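Local coordinates for protein acyl-homoserine-lactone synthase (Mesorhizobium sp. ORS 3359, PDB 6WNS) that catalyses the coenzyme A-dependent synthesis of acyl-homoserine lactones, the diffusible signals of bacterial quorum sensing, at residues 24-27 and 28-32; 9-12 and 13-17; 39-42 and 43-47; 16-19 and 20-23. All blocks are in the same frame, centred on the assembly; numbering follows the deposited sequence.

Contact 1: residues 24-27 and 28-32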
loop_
_atom_site.group_PDB
_atom_site.type_symbol
_atom_site.label_atom_id
_atom_site.label_comp_id
_atom_site.label_asym_id
_atom_site.label_seq_id
_atom_site.Cartn_x
_atom_site.Cartn_y
_atom_site.Cartn_z
ATOM N N ARG A 24 -12.777 -4.656 9.011
ATOM C CA ARG A 24 -14.011 -5.317 8.487
ATOM C C ARG A 24 -13.947 -5.328 6.974
ATOM O O ARG A 24 -14.324 -6.338 6.367
ATOM C CB ARG A 24 -15.269 -4.590 8.999
ATOM C CG ARG A 24 -15.440 -4.701 10.512
ATOM C CD ARG A 24 -16.884 -4.535 11.038
ATOM N NE ARG A 24 -17.039 -3.918 12.359
ATOM C CZ ARG A 24 -16.197 -3.962 13.417
ATOM N NH1 ARG A 24 -15.038 -4.610 13.356
ATOM N NH2 ARG A 24 -16.513 -3.313 14.543
ATOM N N ILE A 25 -13.541 -4.205 6.373
ATOM C CA ILE A 25 -13.353 -4.075 4.917
ATOM C C ILE A 25 -12.348 -5.114 4.417
ATOM O O ILE A 25 -12.574 -5.754 3.353
ATOM C CB ILE A 25 -12.986 -2.628 4.572
ATOM C CG1 ILE A 25 -14.216 -1.733 4.713
ATOM C CG2 ILE A 25 -12.409 -2.567 3.191
ATOM C CD1 ILE A 25 -13.914 -0.241 4.552
ATOM N N ARG A 26 -11.259 -5.301 5.128
ATOM C CA ARG A 26 -10.262 -6.353 4.753
ATOM C C ARG A 26 -10.884 -7.742 4.751
ATOM O O ARG A 26 -10.542 -8.610 3.878
ATOM C CB ARG A 26 -9.076 -6.204 5.713
ATOM C CG ARG A 26 -8.254 -5.016 5.239
ATOM C CD ARG A 26 -7.039 -4.752 6.022
ATOM N NE ARG A 26 -6.207 -5.954 6.141
ATOM C CZ ARG A 26 -5.103 -5.962 6.874
ATOM N NH1 ARG A 26 -4.579 -4.825 7.269
ATOM N NH2 ARG A 26 -4.527 -7.096 7.183
ATOM N N TYR A 27 -11.827 -7.990 5.645
ATOM C CA TYR A 27 -12.601 -9.250 5.605
ATOM C C TYR A 27 -13.382 -9.309 4.289
ATOM O O TYR A 27 -13.252 -10.310 3.576
ATOM C CB TYR A 27 -13.522 -9.380 6.809
ATOM C CG TYR A 27 -14.606 -10.364 6.580
ATOM C CD1 TYR A 27 -14.344 -11.697 6.799
ATOM C CD2 TYR A 27 -15.857 -9.999 6.087
ATOM C CE1 TYR A 27 -15.304 -12.657 6.605
ATOM C CE2 TYR A 27 -16.846 -10.955 5.889
ATOM C CZ TYR A 27 -16.550 -12.290 6.127
ATOM O OH TYR A 27 -17.445 -13.307 5.974
ATOM N N ASP A 28 -14.063 -8.231 3.923
ATOM C CA ASP A 28 -14.883 -8.213 2.670
ATOM C C ASP A 28 -13.988 -8.470 1.453
ATOM O O ASP A 28 -14.389 -9.233 0.543
ATOM C CB ASP A 28 -15.646 -6.913 2.524
ATOM C CG ASP A 28 -16.660 -6.650 3.626
ATOM O OD1 ASP A 28 -17.220 -7.594 4.165
ATOM O OD2 ASP A 28 -16.839 -5.480 3.968
ATOM N N ILE A 29 -12.799 -7.907 1.423
ATOM C CA ILE A 29 -11.914 -7.899 0.240
ATOM C C ILE A 29 -11.116 -9.185 0.187
ATOM O O ILE A 29 -11.034 -9.791 -0.900
ATOM C CB ILE A 29 -10.962 -6.707 0.294
ATOM C CG1 ILE A 29 -11.678 -5.397 0.011
ATOM C CG2 ILE A 29 -9.755 -6.904 -0.629
ATOM C CD1 ILE A 29 -10.784 -4.213 0.299
ATOM N N TYR A 30 -10.465 -9.546 1.291
ATOM C CA TYR A 30 -9.402 -10.574 1.271
ATOM C C TYR A 30 -9.980 -11.924 1.638
ATOM O O TYR A 30 -9.438 -12.935 1.099
ATOM C CB TYR A 30 -8.216 -10.206 2.182
ATOM C CG TYR A 30 -7.499 -8.989 1.693
ATOM C CD1 TYR A 30 -7.792 -7.737 2.201
ATOM C CD2 TYR A 30 -6.587 -9.070 0.644
ATOM C CE1 TYR A 30 -7.151 -6.607 1.722
ATOM C CE2 TYR A 30 -5.962 -7.937 0.128
ATOM C CZ TYR A 30 -6.269 -6.702 0.657
ATOM O OH TYR A 30 -5.649 -5.597 0.171
ATOM N N VAL A 31 -10.865 -11.992 2.650
ATOM C CA VAL A 31 -11.351 -13.321 3.116
ATOM C C VAL A 31 -12.509 -13.733 2.197
ATOM O O VAL A 31 -12.455 -14.926 1.752
ATOM C CB VAL A 31 -11.711 -13.345 4.612
ATOM C CG1 VAL A 31 -12.467 -14.593 5.031
ATOM C CG2 VAL A 31 -10.400 -13.202 5.425
ATOM N N LYS A 32 -13.463 -12.811 1.924
ATOM C CA LYS A 32 -14.771 -13.138 1.301
ATOM C C LYS A 32 -14.488 -13.443 -0.174
ATOM O O LYS A 32 -15.170 -14.299 -0.755
ATOM C CB LYS A 32 -15.794 -12.029 1.606
ATOM C CG LYS A 32 -17.245 -12.445 1.729
ATOM C CD LYS A 32 -18.219 -11.285 1.924
ATOM C CE LYS A 32 -18.663 -10.649 0.618
ATOM N NZ LYS A 32 -18.531 -9.169 0.667
#

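Contact 2: residues 9-12 and 13-17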
loop_
_atom_site.group_PDB
_atom_site.type_symbol
_atom_site.label_atom_id
_atom_site.label_comp_id
_atom_site.label_asym_id
_atom_site.label_seq_id
_atom_site.Cartn_x
_atom_site.Cartn_y
_atom_site.Cartn_z
ATOM N N TRP A 9 0.233 4.042 15.155
ATOM C CA TRP A 9 0.053 3.696 16.568
ATOM C C TRP A 9 -0.318 4.942 17.349
ATOM O O TRP A 9 -1.146 4.844 18.237
ATOM C CB TRP A 9 1.345 3.087 17.126
ATOM C CG TRP A 9 1.165 2.495 18.482
ATOM C CD1 TRP A 9 1.664 2.917 19.679
ATOM C CD2 TRP A 9 0.376 1.333 18.765
ATOM N NE1 TRP A 9 1.256 2.072 20.677
ATOM C CE2 TRP A 9 0.476 1.092 20.153
ATOM C CE3 TRP A 9 -0.435 0.517 17.973
ATOM C CZ2 TRP A 9 -0.173 0.018 20.766
ATOM C CZ3 TRP A 9 -1.013 -0.573 18.587
ATOM C CH2 TRP A 9 -0.915 -0.784 19.951
ATOM N N GLU A 10 0.288 6.103 17.073
ATOM C CA GLU A 10 0.136 7.268 17.948
ATOM C C GLU A 10 -1.305 7.770 17.900
ATOM O O GLU A 10 -1.759 8.282 18.910
ATOM C CB GLU A 10 1.081 8.400 17.541
ATOM C CG GLU A 10 2.518 8.158 17.900
ATOM C CD GLU A 10 3.353 9.424 17.756
ATOM O OE1 GLU A 10 3.979 9.852 18.734
ATOM O OE2 GLU A 10 3.321 10.020 16.664
ATOM N N ASN A 11 -1.970 7.765 16.743
ATOM C CA ASN A 11 -3.331 8.374 16.626
ATOM C C ASN A 11 -4.404 7.272 16.461
ATOM O O ASN A 11 -5.557 7.587 16.039
ATOM C CB ASN A 11 -3.377 9.447 15.519
ATOM C CG ASN A 11 -3.155 8.871 14.141
ATOM O OD1 ASN A 11 -2.867 7.670 13.980
ATOM N ND2 ASN A 11 -3.311 9.719 13.138
ATOM N N ARG A 12 -4.088 6.022 16.787
ATOM C CA ARG A 12 -5.029 4.891 16.567
ATOM C C ARG A 12 -6.345 5.088 17.361
ATOM O O ARG A 12 -7.420 4.611 16.903
ATOM C CB ARG A 12 -4.342 3.554 16.904
ATOM C CG ARG A 12 -4.218 3.317 18.382
ATOM C CD ARG A 12 -3.334 2.107 18.743
ATOM N NE ARG A 12 -3.418 1.772 20.145
ATOM C CZ ARG A 12 -2.729 2.408 21.082
ATOM N NH1 ARG A 12 -1.932 3.424 20.738
ATOM N NH2 ARG A 12 -2.842 2.087 22.363
ATOM N N LYS A 13 -6.322 5.766 18.496
ATOM C CA LYS A 13 -7.549 5.918 19.315
ATOM C C LYS A 13 -8.476 6.969 18.696
ATOM O O LYS A 13 -9.660 6.689 18.623
ATOM C CB LYS A 13 -7.200 6.283 20.744
ATOM C CG LYS A 13 -6.584 5.095 21.474
ATOM C CD LYS A 13 -6.542 5.338 22.927
ATOM C CE LYS A 13 -6.164 4.116 23.730
ATOM N NZ LYS A 13 -6.611 4.424 25.110
ATOM N N LEU A 14 -7.943 8.083 18.242
ATOM C CA LEU A 14 -8.699 9.054 17.421
ATOM C C LEU A 14 -9.312 8.311 16.230
ATOM O O LEU A 14 -10.463 8.587 15.860
ATOM C CB LEU A 14 -7.725 10.129 16.948
ATOM C CG LEU A 14 -8.361 11.222 16.097
ATOM C CD1 LEU A 14 -9.232 12.091 16.972
ATOM C CD2 LEU A 14 -7.312 12.086 15.415
ATOM N N TYR A 15 -8.587 7.362 15.637
ATOM C CA TYR A 15 -9.065 6.694 14.413
ATOM C C TYR A 15 -9.712 5.340 14.729
ATOM O O TYR A 15 -9.802 4.530 13.809
ATOM C CB TYR A 15 -7.929 6.570 13.407
ATOM C CG TYR A 15 -7.660 7.838 12.641
ATOM C CD1 TYR A 15 -8.378 8.100 11.496
ATOM C CD2 TYR A 15 -6.654 8.740 12.999
ATOM C CE1 TYR A 15 -8.138 9.230 10.718
ATOM C CE2 TYR A 15 -6.402 9.877 12.223
ATOM C CZ TYR A 15 -7.159 10.136 11.096
ATOM O OH TYR A 15 -6.940 11.237 10.294
ATOM N N ARG A 16 -10.211 5.117 15.937
ATOM C CA ARG A 16 -10.631 3.747 16.341
ATOM C C ARG A 16 -11.792 3.269 15.453
ATOM O O ARG A 16 -11.763 2.172 14.988
ATOM C CB ARG A 16 -10.949 3.646 17.825
ATOM C CG ARG A 16 -12.164 4.420 18.284
ATOM C CD ARG A 16 -12.466 4.127 19.729
ATOM N NE ARG A 16 -13.487 5.070 20.147
ATOM C CZ ARG A 16 -14.753 4.742 20.364
ATOM N NH1 ARG A 16 -15.146 3.481 20.228
ATOM N NH2 ARG A 16 -15.607 5.679 20.728
ATOM N N LYS A 17 -12.764 4.131 15.145
ATOM C CA LYS A 17 -13.939 3.674 14.362
ATOM C C LYS A 17 -13.487 3.441 12.926
ATOM O O LYS A 17 -13.906 2.441 12.359
ATOM C CB LYS A 17 -15.108 4.663 14.552
ATOM C CG LYS A 17 -15.832 4.452 15.871
ATOM C CD LYS A 17 -17.128 5.260 15.994
ATOM C CE LYS A 17 -16.908 6.695 16.419
ATOM N NZ LYS A 17 -18.094 7.521 16.082
HETATM O O HOH W 1 -4.136 6.961 20.082
#

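Contact 3: residues 39-42 and 43-47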
loop_
_atom_site.group_PDB
_atom_site.type_symbol
_atom_site.label_atom_id
_atom_site.label_comp_id
_atom_site.label_asym_id
_atom_site.label_seq_id
_atom_site.Cartn_x
_atom_site.Cartn_y
_atom_site.Cartn_z
ATOM N N VAL A 39 -6.293 -15.394 6.028
ATOM C CA VAL A 39 -6.702 -16.342 7.085
ATOM C C VAL A 39 -8.135 -15.977 7.537
ATOM O O VAL A 39 -8.346 -14.818 7.862
ATOM C CB VAL A 39 -5.731 -16.236 8.277
ATOM C CG1 VAL A 39 -6.210 -17.046 9.463
ATOM C CG2 VAL A 39 -4.308 -16.681 7.764
ATOM N N ALA A 40 -9.011 -16.918 7.479
ATOM C CA ALA A 40 -10.422 -16.782 7.936
ATOM C C ALA A 40 -10.435 -16.700 9.437
ATOM O O ALA A 40 -10.046 -17.682 10.064
ATOM C CB ALA A 40 -11.249 -17.920 7.500
ATOM N N ARG A 41 -10.948 -15.616 9.999
ATOM C CA ARG A 41 -11.080 -15.460 11.465
ATOM C C ARG A 41 -12.502 -15.743 11.946
ATOM O O ARG A 41 -13.449 -15.697 11.167
ATOM C CB ARG A 41 -10.684 -14.024 11.770
ATOM C CG ARG A 41 -9.307 -13.575 11.343
ATOM C CD ARG A 41 -8.234 -14.543 11.814
ATOM N NE ARG A 41 -6.913 -13.948 11.468
ATOM C CZ ARG A 41 -5.771 -14.258 12.106
ATOM N NH1 ARG A 41 -5.736 -15.225 13.034
ATOM N NH2 ARG A 41 -4.645 -13.663 11.730
ATOM N N PRO A 42 -12.673 -16.136 13.218
ATOM C CA PRO A 42 -13.965 -16.429 13.835
ATOM C C PRO A 42 -14.899 -15.217 13.880
ATOM O O PRO A 42 -16.076 -15.388 13.950
ATOM C CB PRO A 42 -13.641 -16.954 15.217
ATOM C CG PRO A 42 -12.181 -17.310 15.162
ATOM C CD PRO A 42 -11.578 -16.382 14.177
ATOM N N ILE A 43 -14.355 -14.038 13.743
ATOM C CA ILE A 43 -15.137 -12.783 13.568
ATOM C C ILE A 43 -14.731 -12.189 12.241
ATOM O O ILE A 43 -13.651 -12.559 11.682
ATOM C CB ILE A 43 -14.886 -11.814 14.731
ATOM C CG1 ILE A 43 -13.410 -11.463 14.853
ATOM C CG2 ILE A 43 -15.444 -12.384 16.011
ATOM C CD1 ILE A 43 -13.156 -10.272 15.797
ATOM N N ASN A 44 -15.558 -11.273 11.736
ATOM C CA ASN A 44 -15.488 -10.811 10.334
ATOM C C ASN A 44 -14.456 -9.704 10.255
ATOM O O ASN A 44 -14.780 -8.598 9.862
ATOM C CB ASN A 44 -16.894 -10.464 9.800
ATOM C CG ASN A 44 -17.699 -11.696 9.483
ATOM O OD1 ASN A 44 -17.175 -12.788 9.693
ATOM N ND2 ASN A 44 -18.966 -11.554 9.026
ATOM N N ILE A 45 -13.180 -10.035 10.484
ATOM C CA ILE A 45 -12.055 -9.137 10.186
ATOM C C ILE A 45 -10.966 -9.952 9.471
ATOM O O ILE A 45 -11.008 -11.171 9.503
ATOM C CB ILE A 45 -11.473 -8.474 11.444
ATOM C CG1 ILE A 45 -10.922 -9.545 12.361
ATOM C CG2 ILE A 45 -12.469 -7.587 12.171
ATOM C CD1 ILE A 45 -9.959 -9.026 13.428
ATOM N N GLU A 46 -10.107 -9.250 8.777
ATOM C CA GLU A 46 -8.857 -9.876 8.240
ATOM C C GLU A 46 -7.687 -9.067 8.815
ATOM O O GLU A 46 -7.648 -7.825 8.721
ATOM C CB GLU A 46 -8.919 -10.016 6.741
ATOM C CG GLU A 46 -7.731 -10.785 6.138
ATOM C CD GLU A 46 -6.449 -9.972 5.983
ATOM O OE1 GLU A 46 -6.531 -8.770 5.665
ATOM O OE2 GLU A 46 -5.342 -10.619 6.101
ATOM N N ILE A 47 -6.691 -9.800 9.317
ATOM C CA ILE A 47 -5.562 -9.208 10.031
ATOM C C ILE A 47 -4.403 -10.201 9.918
ATOM O O ILE A 47 -4.617 -11.398 9.996
ATOM C CB ILE A 47 -5.977 -8.815 11.475
ATOM C CG1 ILE A 47 -4.896 -8.019 12.192
ATOM C CG2 ILE A 47 -6.332 -10.046 12.272
ATOM C CD1 ILE A 47 -5.351 -7.457 13.567
HETATM O O HOH W 2 -6.928 -12.829 8.874
HETATM O O HOH W 3 -4.929 -13.000 6.939
HETATM O O HOH W 4 -12.141 -13.461 8.585
HETATM O O HOH W 5 -14.863 -14.578 9.107
#

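Contact 4: residues 16-19 and 20-23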
loop_
_atom_site.group_PDB
_atom_site.type_symbol
_atom_site.label_atom_id
_atom_site.label_comp_id
_atom_site.label_asym_id
_atom_site.label_seq_id
_atom_site.Cartn_x
_atom_site.Cartn_y
_atom_site.Cartn_z
ATOM N N ARG A 16 -10.211 5.117 15.937
ATOM C CA ARG A 16 -10.631 3.747 16.341
ATOM C C ARG A 16 -11.792 3.269 15.453
ATOM O O ARG A 16 -11.763 2.172 14.988
ATOM C CB ARG A 16 -10.949 3.646 17.825
ATOM C CG ARG A 16 -12.164 4.420 18.284
ATOM C CD ARG A 16 -12.466 4.127 19.729
ATOM N NE ARG A 16 -13.487 5.070 20.147
ATOM C CZ ARG A 16 -14.753 4.742 20.364
ATOM N NH1 ARG A 16 -15.146 3.481 20.228
ATOM N NH2 ARG A 16 -15.607 5.679 20.728
ATOM N N LYS A 17 -12.764 4.131 15.145
ATOM C CA LYS A 17 -13.939 3.674 14.362
ATOM C C LYS A 17 -13.487 3.441 12.926
ATOM O O LYS A 17 -13.906 2.441 12.359
ATOM C CB LYS A 17 -15.108 4.663 14.552
ATOM C CG LYS A 17 -15.832 4.452 15.871
ATOM C CD LYS A 17 -17.128 5.260 15.994
ATOM C CE LYS A 17 -16.908 6.695 16.419
ATOM N NZ LYS A 17 -18.094 7.521 16.082
ATOM N N VAL A 18 -12.606 4.285 12.379
ATOM C CA VAL A 18 -12.103 4.101 11.000
ATOM C C VAL A 18 -11.359 2.752 11.008
ATOM O O VAL A 18 -11.493 1.958 9.999
ATOM C CB VAL A 18 -11.233 5.291 10.536
ATOM C CG1 VAL A 18 -10.418 4.988 9.293
ATOM C CG2 VAL A 18 -12.088 6.551 10.311
ATOM N N LEU A 19 -10.498 2.514 11.980
ATOM C CA LEU A 19 -9.720 1.242 11.941
ATOM C C LEU A 19 -10.647 -0.001 12.047
ATOM O O LEU A 19 -10.364 -1.018 11.385
ATOM C CB LEU A 19 -8.610 1.259 13.010
ATOM C CG LEU A 19 -7.366 2.133 12.724
ATOM C CD1 LEU A 19 -6.559 2.409 13.982
ATOM C CD2 LEU A 19 -6.465 1.556 11.622
ATOM N N GLU A 20 -11.652 0.037 12.896
ATOM C CA GLU A 20 -12.638 -1.062 13.059
ATOM C C GLU A 20 -13.305 -1.304 11.708
ATOM O O GLU A 20 -13.276 -2.451 11.290
ATOM C CB GLU A 20 -13.576 -0.765 14.238
ATOM C CG GLU A 20 -12.874 -1.174 15.498
ATOM C CD GLU A 20 -13.329 -0.607 16.815
ATOM O OE1 GLU A 20 -14.424 -0.018 16.845
ATOM O OE2 GLU A 20 -12.576 -0.805 17.798
ATOM N N ARG A 21 -13.718 -0.238 10.983
ATOM C CA ARG A 21 -14.310 -0.404 9.632
ATOM C C ARG A 21 -13.245 -0.948 8.682
ATOM O O ARG A 21 -13.566 -1.791 7.872
ATOM C CB ARG A 21 -14.926 0.915 9.146
ATOM C CG ARG A 21 -16.186 1.279 9.930
ATOM C CD ARG A 21 -17.040 2.333 9.261
ATOM N NE ARG A 21 -16.285 3.503 8.840
ATOM C CZ ARG A 21 -16.016 4.555 9.612
ATOM N NH1 ARG A 21 -16.429 4.585 10.878
ATOM N NH2 ARG A 21 -15.341 5.569 9.082
ATOM N N TYR A 22 -12.008 -0.459 8.793
ATOM C CA TYR A 22 -10.903 -0.853 7.905
ATOM C C TYR A 22 -10.690 -2.389 8.034
ATOM O O TYR A 22 -10.581 -3.065 6.998
ATOM C CB TYR A 22 -9.650 -0.053 8.292
ATOM C CG TYR A 22 -8.391 -0.583 7.676
ATOM C CD1 TYR A 22 -8.181 -0.478 6.305
ATOM C CD2 TYR A 22 -7.413 -1.233 8.431
ATOM C CE1 TYR A 22 -7.083 -1.053 5.693
ATOM C CE2 TYR A 22 -6.256 -1.728 7.827
ATOM C CZ TYR A 22 -6.051 -1.577 6.466
ATOM O OH TYR A 22 -4.928 -2.106 5.901
ATOM N N PHE A 23 -10.615 -2.931 9.254
ATOM C CA PHE A 23 -10.380 -4.387 9.442
ATOM C C PHE A 23 -11.589 -5.224 8.966
ATOM O O PHE A 23 -11.453 -6.371 8.498
ATOM C CB PHE A 23 -9.961 -4.681 10.858
ATOM C CG PHE A 23 -8.520 -4.290 11.055
ATOM C CD1 PHE A 23 -8.180 -3.211 11.857
ATOM C CD2 PHE A 23 -7.508 -5.002 10.447
ATOM C CE1 PHE A 23 -6.848 -2.819 12.026
ATOM C CE2 PHE A 23 -6.185 -4.631 10.626
ATOM C CZ PHE A 23 -5.853 -3.523 11.386
#

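Contact 1: residues 24-27 and 28-32
Arg-24 meets Asp-28 through its carbonyl, with Arg-24 O accepting the N-H of Asp-28 at an N to O distance of 3.1 Å. Ile-25 O takes the N-H of Ile-29, and beside that bond the Ile-25 CG2 branch touches Ile-29 CD1 at 3.7 Å. Arg-26 O binds Tyr-30 N at 2.8 Å. Its aliphatic base also borders the Tyr-30 ring, with Arg-26 CG 4.0 Å from Tyr-30 CE1 and the guanidinium turned 82° from the ring plane. The charged end goes to Asp-51 and Glu-46 in salt bridges. A chi1 of 161° at Tyr-27 turns CG opposite the backbone nitrogen and lays the ring so that it spans from the Asp-28 carboxylate to Val-31: Tyr-27 CD2 lies 3.4 Å from Asp-28 OD1, and from the far branch of the ring Tyr-27 CE1 lies 3.8 Å from Val-31 CG1. With an alanine here, Val-31 CG1 would probably lose its aromatic cover and a gap would open between it and the Asp-28 carboxylate. The Tyr-27 carbonyl is shared, since Tyr-27 O receives Lys-32 N at 3.0 Å and, more weakly, Val-31 N at 3.1 Å. Regular i to i+4 bonding thus passes into a wider pi-type turn, in the helix that follows the first strand of this acetyltransferase-like autoinducer synthase fold.

Contact 2: residues 9-12 and 13-17
Asn-11 and Tyr-15 are joined by a backbone hydrogen bond in which Tyr-15 N donates to Asn-11 O over 3.1 Å, with the nitrogen in the carbonyl plane. A second link runs through a water, which accepts from Lys-13 N at 3.0 Å and donates to Glu-10 O. Within residues 9-12, Arg-12 NH1 reaches back to Trp-9 O at 3.0 Å, the acceptor lying almost exactly in the guanidinium plane. The Asn-11 amide is held at both ends, ND2 giving to Leu-6 O and OD1 receiving from Thr-8 N, while Tyr-15 OH is hydrogen-bonded to His-5 ND1. Van der Waals contact complements these bonds. Asn-11 has CG between its backbone N and carbonyl carbon (chi1 65°), which sets the amide obliquely against the Tyr-15 ring, planes 60° apart, with Asn-11 ND2 3.2 Å from Tyr-15 CE2. The face of the Arg-12 guanidinium lies over Trp-9 CZ2, 3.5 Å from the plane. In charge terms, Arg-12 and Lys-13 run side by side in the same direction, yet Arg-12 NH2 and Lys-13 NZ stay 5.2 Å apart. Two successive type I turns lead into the helix, the second including Tyr-15 at the N-cap. The chemistry is that of a surface lead-in, shaped by main-chain carbonyls, water, the Asn-11 amide and the Arg-12 guanidinium, with little apolar packing.

Contact 3: residues 39-42 and 43-47
This is a water-bridged surface turn in the loop between helix 16-31 and strand 56-60, where Arg-41 reaches across to Ile-47 as the chain doubles back, the two segments running 151° apart. The single direct hydrogen bond across it is from Arg-41 NH2 to Ile-47 O at 2.9 Å, fairly straight at 163°, with the oxygen at the edge of the guanidinium and close to its plane. A bend at chi2 (-51°) directs the arginine toward that carbonyl, while Arg-41 CG passes 3.5 Å from Ile-45 O. Val-39 CG1 sits over one guanidinium face, offset toward the rim. Waters supply the remaining rungs. One accepts from Arg-41 NE at 2.8 Å and from Ile-47 N, and also binds Val-39 O. Another takes Arg-41 N at 2.8 Å and gives to Ile-45 O at 2.7 Å. A third links Val-39 N with Glu-46 OE2, and a fourth joins Arg-41 O to Asn-44 OD1, Asn-44 being the centre of an inverse gamma turn. Glu-46 OE1 has its main partner outside the turn, in a salt bridge to Arg-105. The two limbs are therefore held chiefly by one arginine and ordered water, with hardly any apolar contact between them.

Contact 4: residues 16-19 and 20-23
Arg-21 has CG anti to its own carbonyl carbon (chi1 -70°) and bends at chi3 (-50°), which folds the guanidinium back along the helix over Lys-17 and Val-18. One face of the group covers Val-18 CA and Lys-17 O, and Arg-21 NH2 comes within 3.6 Å of Val-18 CG2. NH2 also makes a weak hydrogen bond to Gly-65 O. A serine in its place is likely to leave Val-18 CG2 without the guanidinium beside it and Gly-65 O without its weak donor. Leu-19 makes looser contacts, its CD2 lying 4.3 Å from Tyr-22 CD2 and 4.4 Å from Phe-23 CE1. Those two rings are themselves packed together, since Tyr-22 CD2 stands over the centre of the Phe-23 ring. Glu-20 lies back over the Arg-16 carbonyl, Glu-20 CG 3.6 Å from Arg-16 O; Glu-20 OE1 and Arg-16 NH1 are not in contact at 4.9 Å, so any attraction is likely to be weak. Regular i to i+4 bonds support all of this, from Glu-20 N to Arg-16 O (3.0 Å) through to Phe-23 N to Leu-19 O (2.9 Å). Val-18 and Tyr-22 rest on Leu-59, and Leu-19 and Phe-23 on Tyr-57, seating the helix against strand 56-60. Tyr-22 OH reaches Arg-26 NH1 one turn on, and Phe-23 also packs on Ile-47 in the loop beyond the helix.

Contacts 2, 4 and 1 follow one another along the chain and all use helix 16-31: contact 2 leads into it, contact 4 covers its first turns and contact 1 its later part. Contact 1 is partly buried, whereas the other three lie at the surface. Contacts 2 and 4 share Arg-16 and Lys-17. Contact 3 stands apart on the following loop but touches contact 1 through the Arg-26 to Glu-46 salt bridge, and contact 4 through a probable hydrogen bond from Glu-46 N to Phe-23 O. Regular helical bonds dominate in contacts 1 and 4, while turns and bound water matter more in contacts 2 and 3.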